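Local coordinates for Two-component system sensor histidine kinase (Bacteroides thetaiotaomicron, PDB 3OTT), which probably senses saccharides through this extracellular part and is thought to signal as a histidine kinase that phosphorylates protein histidine at the expense of ATP, at residues N242-A247 and L253-N258; D13-G18 and Y49-H54; E701-K706 and I712-L717. All blocks are in the same frame, centred on the assembly; numbering follows the deposited sequence.

Contact 1: residues N242-A247 and L253-N258; sequences NGDLLA and LYVYHN
Leu245 to Ala247 and Leu253 to Tyr256 run antiparallel, their segment axes 4.7 Å apart, with Leu245-Tyr256 and Ala247-Tyr254 as hydrogen-bonded pairs on either side of the non-hydrogen-bonded pair Leu246-Val255. Each hydrogen-bonded pair exchanges two N-H...O bonds, of which Tyr256 N to Leu245 O is nearly linear at 175°. Side chains alternate between the faces. Leu246 and Val255 lie side by side and point the same way, Leu246 CD1 resting 4.0 Å from both Val255 CG1 and Val255 CG2. Leu253 also reaches Leu246: its CG stands opposite the backbone N (chi1 179°), and CD1 comes to 3.9 Å from Leu246 CB. On the other face Leu245 and Tyr256 meet through their CB atoms, 4.1 Å apart.

Just beyond the paired residues, at the open end of the hairpin, a side-chain bond takes over from the backbone ladder. His257 ND1 donates to Asp244 OD1 at 2.9 Å; the oxygen lies in the imidazole plane and is met on its syn side, with ring and carboxylate planes 80° apart. An alanine in place of Asp244 would probably leave His257 ND1 without its acceptor and the imidazole freer to turn.

The two strands form the central hairpin of a four-stranded antiparallel propeller blade, flanked by strands 232-239 and 264-266. Leu246 and Leu253 pack on Ile284 of strand 281-286 in another blade, whereas the Tyr256 ring leads away from the hairpin, meets Trp206 edge-to-face and touches strand 222-229, its hydroxyl bonded to Asp259.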
loop_
_atom_site.group_PDB
_atom_site.type_symbol
_atom_site.label_atom_id
_atom_site.label_comp_id
_atom_site.label_asym_id
_atom_site.label_seq_id
_atom_site.Cartn_x
_atom_site.Cartn_y
_atom_site.Cartn_z
ATOM N N ASN B 242 21.634 -1.090 5.398
ATOM C CA ASN B 242 21.676 -1.090 6.853
ATOM C C ASN B 242 21.122 0.212 7.522
ATOM O O ASN B 242 21.078 0.276 8.723
ATOM C CB ASN B 242 23.131 -1.336 7.301
ATOM C CG ASN B 242 23.729 -2.674 6.739
ATOM O OD1 ASN B 242 22.995 -3.633 6.421
ATOM N ND2 ASN B 242 25.074 -2.724 6.608
ATOM N N GLY B 243 20.715 1.231 6.762
ATOM C CA GLY B 243 20.335 2.508 7.354
ATOM C C GLY B 243 21.528 3.401 7.759
ATOM O O GLY B 243 21.363 4.449 8.386
ATOM N N ASP B 244 22.740 3.011 7.383
ATOM C CA ASP B 244 23.867 3.881 7.578
ATOM C C ASP B 244 23.959 4.995 6.566
ATOM O O ASP B 244 23.646 4.810 5.378
ATOM C CB ASP B 244 25.128 3.076 7.578
ATOM C CG ASP B 244 25.203 2.177 8.798
ATOM O OD1 ASP B 244 24.500 2.452 9.817
ATOM O OD2 ASP B 244 25.988 1.217 8.754
ATOM N N LEU B 245 24.446 6.138 7.055
ATOM C CA LEU B 245 24.611 7.286 6.236
ATOM C C LEU B 245 25.972 7.276 5.586
ATOM O O LEU B 245 26.988 7.118 6.255
ATOM C CB LEU B 245 24.410 8.495 7.113
ATOM C CG LEU B 245 24.350 9.910 6.602
ATOM C CD1 LEU B 245 25.743 10.434 6.515
ATOM C CD2 LEU B 245 23.481 10.139 5.343
ATOM N N LEU B 246 25.998 7.454 4.272
ATOM C CA LEU B 246 27.265 7.444 3.524
ATOM C C LEU B 246 27.498 8.807 3.028
ATOM O O LEU B 246 26.599 9.416 2.448
ATOM C CB LEU B 246 27.206 6.515 2.332
ATOM C CG LEU B 246 27.395 4.997 2.437
ATOM C CD1 LEU B 246 26.973 4.304 3.694
ATOM C CD2 LEU B 246 26.767 4.292 1.184
ATOM N N ALA B 247 28.698 9.307 3.247
ATOM C CA ALA B 247 29.009 10.680 2.871
ATOM C C ALA B 247 30.173 10.675 1.897
ATOM O O ALA B 247 31.240 10.137 2.219
ATOM C CB ALA B 247 29.340 11.528 4.125
ATOM N N LEU B 253 35.221 8.245 1.251
ATOM C CA LEU B 253 33.918 7.893 1.773
ATOM C C LEU B 253 33.908 7.739 3.296
ATOM O O LEU B 253 34.786 7.108 3.861
ATOM C CB LEU B 253 33.473 6.535 1.135
ATOM C CG LEU B 253 32.123 5.929 1.551
ATOM C CD1 LEU B 253 30.902 6.777 1.188
ATOM C CD2 LEU B 253 32.037 4.561 0.949
ATOM N N TYR B 254 32.905 8.333 3.941
ATOM C CA TYR B 254 32.722 8.207 5.368
ATOM C C TYR B 254 31.381 7.556 5.553
ATOM O O TYR B 254 30.442 7.800 4.775
ATOM C CB TYR B 254 32.713 9.540 6.071
ATOM C CG TYR B 254 34.082 10.164 6.175
ATOM C CD1 TYR B 254 34.608 10.858 5.109
ATOM C CD2 TYR B 254 34.859 10.056 7.358
ATOM C CE1 TYR B 254 35.827 11.484 5.202
ATOM C CE2 TYR B 254 36.123 10.661 7.455
ATOM C CZ TYR B 254 36.587 11.385 6.359
ATOM O OH TYR B 254 37.839 11.962 6.312
ATOM N N VAL B 255 31.334 6.673 6.541
ATOM C CA VAL B 255 30.144 5.903 6.810
ATOM C C VAL B 255 29.788 6.157 8.290
ATOM O O VAL B 255 30.569 5.845 9.181
ATOM C CB VAL B 255 30.389 4.349 6.536
ATOM C CG1 VAL B 255 29.229 3.509 6.916
ATOM C CG2 VAL B 255 30.743 4.052 5.133
ATOM N N TYR B 256 28.577 6.678 8.522
ATOM C CA TYR B 256 28.103 7.047 9.870
ATOM C C TYR B 256 27.024 6.068 10.318
ATOM O O TYR B 256 26.014 5.803 9.594
ATOM C CB TYR B 256 27.547 8.508 9.824
ATOM C CG TYR B 256 26.879 8.947 11.138
ATOM C CD1 TYR B 256 25.558 8.663 11.367
ATOM C CD2 TYR B 256 27.627 9.588 12.186
ATOM C CE1 TYR B 256 24.912 9.036 12.569
ATOM C CE2 TYR B 256 27.002 9.927 13.395
ATOM C CZ TYR B 256 25.635 9.648 13.560
ATOM O OH TYR B 256 24.961 9.951 14.685
ATOM N N HIS B 257 27.175 5.566 11.523
ATOM C CA HIS B 257 26.204 4.631 12.051
ATOM C C HIS B 257 25.497 5.304 13.220
ATOM O O HIS B 257 24.306 5.607 13.097
ATOM C CB HIS B 257 26.845 3.270 12.401
ATOM C CG HIS B 257 25.940 2.355 13.183
ATOM N ND1 HIS B 257 24.790 1.788 12.650
ATOM C CD2 HIS B 257 26.028 1.899 14.454
ATOM C CE1 HIS B 257 24.199 1.042 13.567
ATOM N NE2 HIS B 257 24.936 1.082 14.665
ATOM N N ASN B 258 26.219 5.579 14.315
ATOM C CA ASN B 258 25.706 6.463 15.382
ATOM C C ASN B 258 26.862 7.285 16.034
ATOM O O ASN B 258 28.030 7.140 15.617
ATOM C CB ASN B 258 24.813 5.708 16.422
ATOM C CG ASN B 258 25.557 4.605 17.138
ATOM O OD1 ASN B 258 26.780 4.677 17.298
ATOM N ND2 ASN B 258 24.837 3.554 17.554
#

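Contact 2: residues D13-G18 and Y49-H54; sequences DNIYLG and YSTQQH
Thr51 CG2 carries this small apolar contact, touching Leu17 CD2 at 3.8 Å and Ile15 CG2 at 3.9 Å. The threonine's rotamer sets this up: OG1 sits between the backbone N and the carbonyl carbon (chi1 66°), which turns the methyl beside the backbone N and onto the two aliphatic side chains. Ile15 answers with its short branch, CG2 being opposite its own backbone N. The Ile15 and Thr51 side chains slide past each other in opposite directions, whereas Leu17 and Thr51 cross at about a right angle.

The contact spans a blade-to-blade seam of the beta-propeller. Strand 13-15 is an outermost strand of the sheet that also holds 281-286, 292-296 and 300-303, so the start of the chain completes a blade built mostly from much later sequence, the circular closure by which many propellers join their ends. Strand 51-53 is the last of the next blade, with 24-29, 35-39 and 42-46.

No hydrogen bond joins the two segments, and Thr51 OG1 stays 4.1 Å from both Gly18 N and Tyr16 O. Ile15 and Thr51 both touch Tyr46, while Leu17 also lies on Ile37 and Ser39. Tyr16 points the other way, its hydroxyl bonded to Thr277.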
loop_
_atom_site.group_PDB
_atom_site.type_symbol
_atom_site.label_atom_id
_atom_site.label_comp_id
_atom_site.label_asym_id
_atom_site.label_seq_id
_atom_site.Cartn_x
_atom_site.Cartn_y
_atom_site.Cartn_z
ATOM N N ASP B 13 33.812 -3.532 -6.897
ATOM C CA ASP B 13 33.890 -3.880 -8.323
ATOM C C ASP B 13 34.091 -2.544 -9.078
ATOM O O ASP B 13 33.183 -1.682 -9.090
ATOM N N ASN B 14 35.267 -2.336 -9.663
ATOM C CA ASN B 14 35.546 -1.057 -10.316
ATOM C C ASN B 14 35.267 -1.024 -11.822
ATOM O O ASN B 14 35.755 -1.858 -12.581
ATOM C CB ASN B 14 36.934 -0.578 -9.988
ATOM C CG ASN B 14 37.100 -0.277 -8.485
ATOM O OD1 ASN B 14 36.127 0.009 -7.758
ATOM N ND2 ASN B 14 38.318 -0.337 -8.022
ATOM N N ILE B 15 34.483 -0.046 -12.235
ATOM C CA ILE B 15 33.960 0.054 -13.593
ATOM C C ILE B 15 34.415 1.398 -14.258
ATOM O O ILE B 15 34.272 2.477 -13.660
ATOM C CB ILE B 15 32.390 -0.015 -13.533
ATOM C CG1 ILE B 15 31.926 -1.385 -12.958
ATOM C CG2 ILE B 15 31.815 0.350 -14.887
ATOM C CD1 ILE B 15 30.584 -1.323 -12.232
ATOM N N TYR B 16 34.980 1.306 -15.451
ATOM C CA TYR B 16 35.548 2.438 -16.227
ATOM C C TYR B 16 34.793 2.581 -17.538
ATOM O O TYR B 16 34.404 1.597 -18.173
ATOM C CB TYR B 16 37.046 2.198 -16.514
ATOM C CG TYR B 16 37.755 2.043 -15.196
ATOM C CD1 TYR B 16 38.030 3.176 -14.420
ATOM C CD2 TYR B 16 38.027 0.770 -14.653
ATOM C CE1 TYR B 16 38.631 3.078 -13.160
ATOM C CE2 TYR B 16 38.627 0.662 -13.353
ATOM C CZ TYR B 16 38.927 1.869 -12.623
ATOM O OH TYR B 16 39.501 1.863 -11.365
ATOM N N LEU B 17 34.612 3.817 -17.953
ATOM C CA LEU B 17 33.792 4.117 -19.092
ATOM C C LEU B 17 34.663 4.279 -20.326
ATOM O O LEU B 17 35.831 4.647 -20.225
ATOM C CB LEU B 17 33.002 5.410 -18.851
ATOM C CG LEU B 17 32.127 5.440 -17.601
ATOM C CD1 LEU B 17 31.595 6.837 -17.373
ATOM C CD2 LEU B 17 31.002 4.414 -17.654
ATOM N N GLY B 18 34.087 4.052 -21.500
ATOM C CA GLY B 18 34.833 4.296 -22.740
ATOM C C GLY B 18 34.799 5.769 -23.098
ATOM O O GLY B 18 34.439 6.602 -22.260
ATOM N N TYR B 49 27.724 -6.221 -17.561
ATOM C CA TYR B 49 28.797 -6.846 -18.350
ATOM C C TYR B 49 29.660 -5.769 -18.962
ATOM O O TYR B 49 30.848 -5.796 -18.777
ATOM C CB TYR B 49 28.215 -7.719 -19.492
ATOM C CG TYR B 49 27.580 -9.002 -18.993
ATOM C CD1 TYR B 49 26.264 -9.022 -18.480
ATOM C CD2 TYR B 49 28.301 -10.204 -19.009
ATOM C CE1 TYR B 49 25.702 -10.223 -18.031
ATOM C CE2 TYR B 49 27.735 -11.400 -18.576
ATOM C CZ TYR B 49 26.446 -11.399 -18.068
ATOM O OH TYR B 49 25.925 -12.610 -17.644
ATOM N N SER B 50 29.067 -4.824 -19.698
ATOM C CA SER B 50 29.838 -3.738 -20.273
ATOM C C SER B 50 29.054 -2.433 -20.243
ATOM O O SER B 50 27.838 -2.440 -20.084
ATOM C CB SER B 50 30.219 -4.047 -21.713
ATOM O OG SER B 50 29.057 -4.233 -22.473
ATOM N N THR B 51 29.787 -1.333 -20.402
ATOM C CA THR B 51 29.229 -0.020 -20.559
ATOM C C THR B 51 28.860 0.257 -22.003
ATOM O O THR B 51 29.471 -0.268 -22.923
ATOM C CB THR B 51 30.172 1.079 -20.029
ATOM O OG1 THR B 51 31.355 1.114 -20.838
ATOM C CG2 THR B 51 30.565 0.796 -18.583
ATOM N N GLN B 52 27.866 1.098 -22.203
ATOM C CA GLN B 52 27.466 1.468 -23.547
ATOM C C GLN B 52 27.125 2.978 -23.614
ATOM O O GLN B 52 26.366 3.509 -22.787
ATOM C CB GLN B 52 26.247 0.596 -23.977
ATOM C CG GLN B 52 25.783 0.809 -25.397
ATOM C CD GLN B 52 24.571 -0.081 -25.761
ATOM O OE1 GLN B 52 23.564 0.387 -26.281
ATOM N NE2 GLN B 52 24.673 -1.344 -25.460
ATOM N N GLN B 53 27.663 3.653 -24.625
ATOM C CA GLN B 53 27.501 5.095 -24.702
ATOM C C GLN B 53 26.217 5.453 -25.398
ATOM O O GLN B 53 25.765 4.723 -26.259
ATOM C CB GLN B 53 28.700 5.790 -25.359
ATOM C CG GLN B 53 28.831 5.636 -26.876
ATOM C CD GLN B 53 30.127 6.270 -27.327
ATOM O OE1 GLN B 53 31.187 5.773 -26.988
ATOM N NE2 GLN B 53 30.058 7.415 -28.010
ATOM N N HIS B 54 25.620 6.580 -25.025
ATOM C CA HIS B 54 24.402 7.008 -25.753
ATOM C C HIS B 54 24.493 8.415 -26.315
ATOM O O HIS B 54 23.581 9.180 -26.217
ATOM C CB HIS B 54 23.190 6.827 -24.865
ATOM C CG HIS B 54 22.979 5.401 -24.473
ATOM N ND1 HIS B 54 22.187 4.537 -25.215
ATOM C CD2 HIS B 54 23.514 4.657 -23.486
ATOM C CE1 HIS B 54 22.212 3.338 -24.665
ATOM N NE2 HIS B 54 23.016 3.377 -23.624
#

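Contact 3: residues E701-K706 and I712-L717; sequences EWNFLK and ITYSNL
Leu705 and Ile712 make the apolar touch here, Leu705 CD1 lying 3.9 Å from Ile712 CG1 with the two side chains crossing at about a right angle. The longer branch of the isoleucine does the work: CG1 stands opposite the carbonyl carbon (chi1 -71°), and that places it against the leucine methyl. Further along, Asn703 and Tyr714 approach from opposite directions, amide and ring planes 79° apart.

In the next shell, Leu678 touches both Leu705 and Ile712, joining them from strand 674-679. The Tyr714 hydroxyl is held by Asp699, and its side chain touches Tyr693, Leu695 and Met698. Tyr693 also touches Asn703, and the two are joined by a backbone hydrogen bond.

The backbones here are far apart, with 8.1 Å between Leu705 CA and Ile712 CA, as befits strands of two different sheets. Strand 703-704 is an edge strand of the sheet with 691-696, 720-728, 740-746 and 664-667, and strand 711-714 an edge strand of that with 674-679, 637-643 and 646-648. The contact thus bridges the two layers of the beta-sandwich, in the region of the Y_Y_Y domain, with Ile712 also reaching Ile726 on strand 720-728.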
loop_
_atom_site.group_PDB
_atom_site.type_symbol
_atom_site.label_atom_id
_atom_site.label_comp_id
_atom_site.label_asym_id
_atom_site.label_seq_id
_atom_site.Cartn_x
_atom_site.Cartn_y
_atom_site.Cartn_z
ATOM N N GLU B 701 20.006 -27.772 -32.047
ATOM C CA GLU B 701 20.355 -28.049 -30.668
ATOM C C GLU B 701 20.714 -26.762 -29.974
ATOM O O GLU B 701 20.964 -25.750 -30.612
ATOM C CB GLU B 701 21.562 -29.008 -30.558
ATOM C CG GLU B 701 21.490 -30.285 -31.400
ATOM C CD GLU B 701 20.611 -31.368 -30.823
ATOM O OE1 GLU B 701 20.543 -32.445 -31.462
ATOM O OE2 GLU B 701 19.990 -31.167 -29.756
ATOM N N TRP B 702 20.771 -26.827 -28.654
ATOM C CA TRP B 702 21.240 -25.714 -27.830
ATOM C C TRP B 702 22.734 -25.418 -28.023
ATOM O O TRP B 702 23.519 -26.309 -28.243
ATOM C CB TRP B 702 20.993 -26.089 -26.386
ATOM C CG TRP B 702 19.551 -25.969 -25.917
ATOM C CD1 TRP B 702 18.741 -26.991 -25.511
ATOM C CD2 TRP B 702 18.777 -24.771 -25.784
ATOM N NE1 TRP B 702 17.516 -26.507 -25.126
ATOM C CE2 TRP B 702 17.505 -25.150 -25.284
ATOM C CE3 TRP B 702 19.040 -23.411 -26.016
ATOM C CZ2 TRP B 702 16.478 -24.218 -25.018
ATOM C CZ3 TRP B 702 18.001 -22.467 -25.746
ATOM C CH2 TRP B 702 16.745 -22.885 -25.246
ATOM N N ASN B 703 23.131 -24.156 -27.926
ATOM C CA ASN B 703 24.529 -23.809 -27.894
ATOM C C ASN B 703 24.799 -23.270 -26.500
ATOM O O ASN B 703 23.909 -22.707 -25.895
ATOM C CB ASN B 703 24.828 -22.742 -28.944
ATOM C CG ASN B 703 24.432 -23.177 -30.372
ATOM O OD1 ASN B 703 23.330 -22.863 -30.857
ATOM N ND2 ASN B 703 25.324 -23.883 -31.036
ATOM N N PHE B 704 26.026 -23.433 -26.012
ATOM C CA PHE B 704 26.439 -22.979 -24.686
ATOM C C PHE B 704 27.365 -21.781 -24.762
ATOM O O PHE B 704 28.193 -21.691 -25.662
ATOM C CB PHE B 704 27.135 -24.119 -23.963
ATOM C CG PHE B 704 26.248 -25.277 -23.743
ATOM C CD1 PHE B 704 25.942 -26.145 -24.801
ATOM C CD2 PHE B 704 25.651 -25.481 -22.503
ATOM C CE1 PHE B 704 25.062 -27.197 -24.600
ATOM C CE2 PHE B 704 24.767 -26.529 -22.292
ATOM C CZ PHE B 704 24.472 -27.397 -23.327
ATOM N N LEU B 705 27.227 -20.858 -23.824
ATOM C CA LEU B 705 28.091 -19.660 -23.847
ATOM C C LEU B 705 29.456 -19.730 -23.104
ATOM O O LEU B 705 30.533 -19.528 -23.711
ATOM C CB LEU B 705 27.299 -18.390 -23.513
ATOM C CG LEU B 705 26.571 -17.796 -24.729
ATOM C CD1 LEU B 705 25.586 -16.707 -24.350
ATOM C CD2 LEU B 705 27.555 -17.279 -25.823
ATOM N N LYS B 706 29.463 -20.052 -21.829
ATOM C CA LYS B 706 30.692 -19.747 -21.034
ATOM C C LYS B 706 30.408 -18.420 -20.361
ATOM O O LYS B 706 29.986 -17.447 -21.036
ATOM C CB LYS B 706 31.948 -19.610 -21.907
ATOM C CG LYS B 706 33.277 -19.751 -21.154
ATOM C CD LYS B 706 33.753 -21.223 -21.171
ATOM C CE LYS B 706 34.815 -21.533 -20.080
ATOM N NZ LYS B 706 34.221 -21.740 -18.716
ATOM N N ILE B 712 26.224 -13.206 -28.541
ATOM C CA ILE B 712 25.778 -14.284 -29.387
ATOM C C ILE B 712 25.939 -13.841 -30.847
ATOM O O ILE B 712 25.451 -12.794 -31.207
ATOM C CB ILE B 712 24.316 -14.609 -29.107
ATOM C CG1 ILE B 712 24.191 -15.286 -27.726
ATOM C CG2 ILE B 712 23.680 -15.502 -30.261
ATOM C CD1 ILE B 712 22.704 -15.462 -27.290
ATOM N N THR B 713 26.652 -14.627 -31.659
ATOM C CA THR B 713 26.957 -14.205 -33.013
ATOM C C THR B 713 26.536 -15.253 -34.073
ATOM O O THR B 713 26.846 -16.448 -33.959
ATOM C CB THR B 713 28.457 -13.746 -33.154
ATOM O OG1 THR B 713 28.696 -13.186 -34.474
ATOM C CG2 THR B 713 29.416 -14.937 -32.987
ATOM N N TYR B 714 25.842 -14.793 -35.106
ATOM C CA TYR B 714 25.536 -15.637 -36.271
ATOM C C TYR B 714 26.026 -14.946 -37.503
ATOM O O TYR B 714 25.873 -13.757 -37.624
ATOM C CB TYR B 714 24.031 -15.823 -36.396
ATOM C CG TYR B 714 23.539 -16.866 -35.481
ATOM C CD1 TYR B 714 23.010 -16.511 -34.240
ATOM C CD2 TYR B 714 23.617 -18.226 -35.807
ATOM C CE1 TYR B 714 22.584 -17.443 -33.331
ATOM C CE2 TYR B 714 23.151 -19.214 -34.866
ATOM C CZ TYR B 714 22.647 -18.791 -33.637
ATOM O OH TYR B 714 22.171 -19.658 -32.676
ATOM N N SER B 715 26.620 -15.685 -38.426
ATOM C CA SER B 715 27.093 -15.079 -39.702
ATOM C C SER B 715 26.406 -15.695 -40.944
ATOM O O SER B 715 25.833 -16.793 -40.863
ATOM C CB SER B 715 28.602 -15.209 -39.771
ATOM O OG SER B 715 28.900 -16.577 -39.914
ATOM N N ASN B 716 26.413 -14.957 -42.067
ATOM C CA ASN B 716 25.865 -15.412 -43.337
ATOM C C ASN B 716 24.452 -15.985 -43.292
ATOM O O ASN B 716 24.193 -17.037 -43.906
ATOM C CB ASN B 716 26.748 -16.500 -43.949
ATOM C CG ASN B 716 28.183 -16.137 -43.977
ATOM O OD1 ASN B 716 29.016 -16.875 -43.450
ATOM N ND2 ASN B 716 28.503 -15.012 -44.611
ATOM N N LEU B 717 23.529 -15.311 -42.606
ATOM C CA LEU B 717 22.187 -15.795 -42.617
ATOM C C LEU B 717 21.567 -15.541 -43.971
ATOM O O LEU B 717 21.813 -14.498 -44.567
ATOM C CB LEU B 717 21.358 -15.194 -41.495
ATOM C CG LEU B 717 21.934 -15.524 -40.107
ATOM C CD1 LEU B 717 21.288 -14.671 -39.060
ATOM C CD2 LEU B 717 21.654 -17.005 -39.840
#

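The three contacts illustrate how beta structure is held at different levels. Contact 1 joins neighbouring strands within one propeller blade and is largely buried; its chemistry is a backbone ladder ending in a His-carboxylate bond. Contacts 2 and 3 join strands of different sheets by a few side-chain touches: contact 2 lies near the surface between two blades, contact 3 is partly buried between the layers of the beta-sandwich. The sheet holding strand 13-15 of contact 2 also holds strand 281-286, on which contact 1 packs, although their nearest atoms stay about 11 Å apart. Contacts 2 and 3 come within about 7 Å at their nearest atoms, where propeller and sandwich adjoin; those of contacts 1 and 3 are about 31 Å apart.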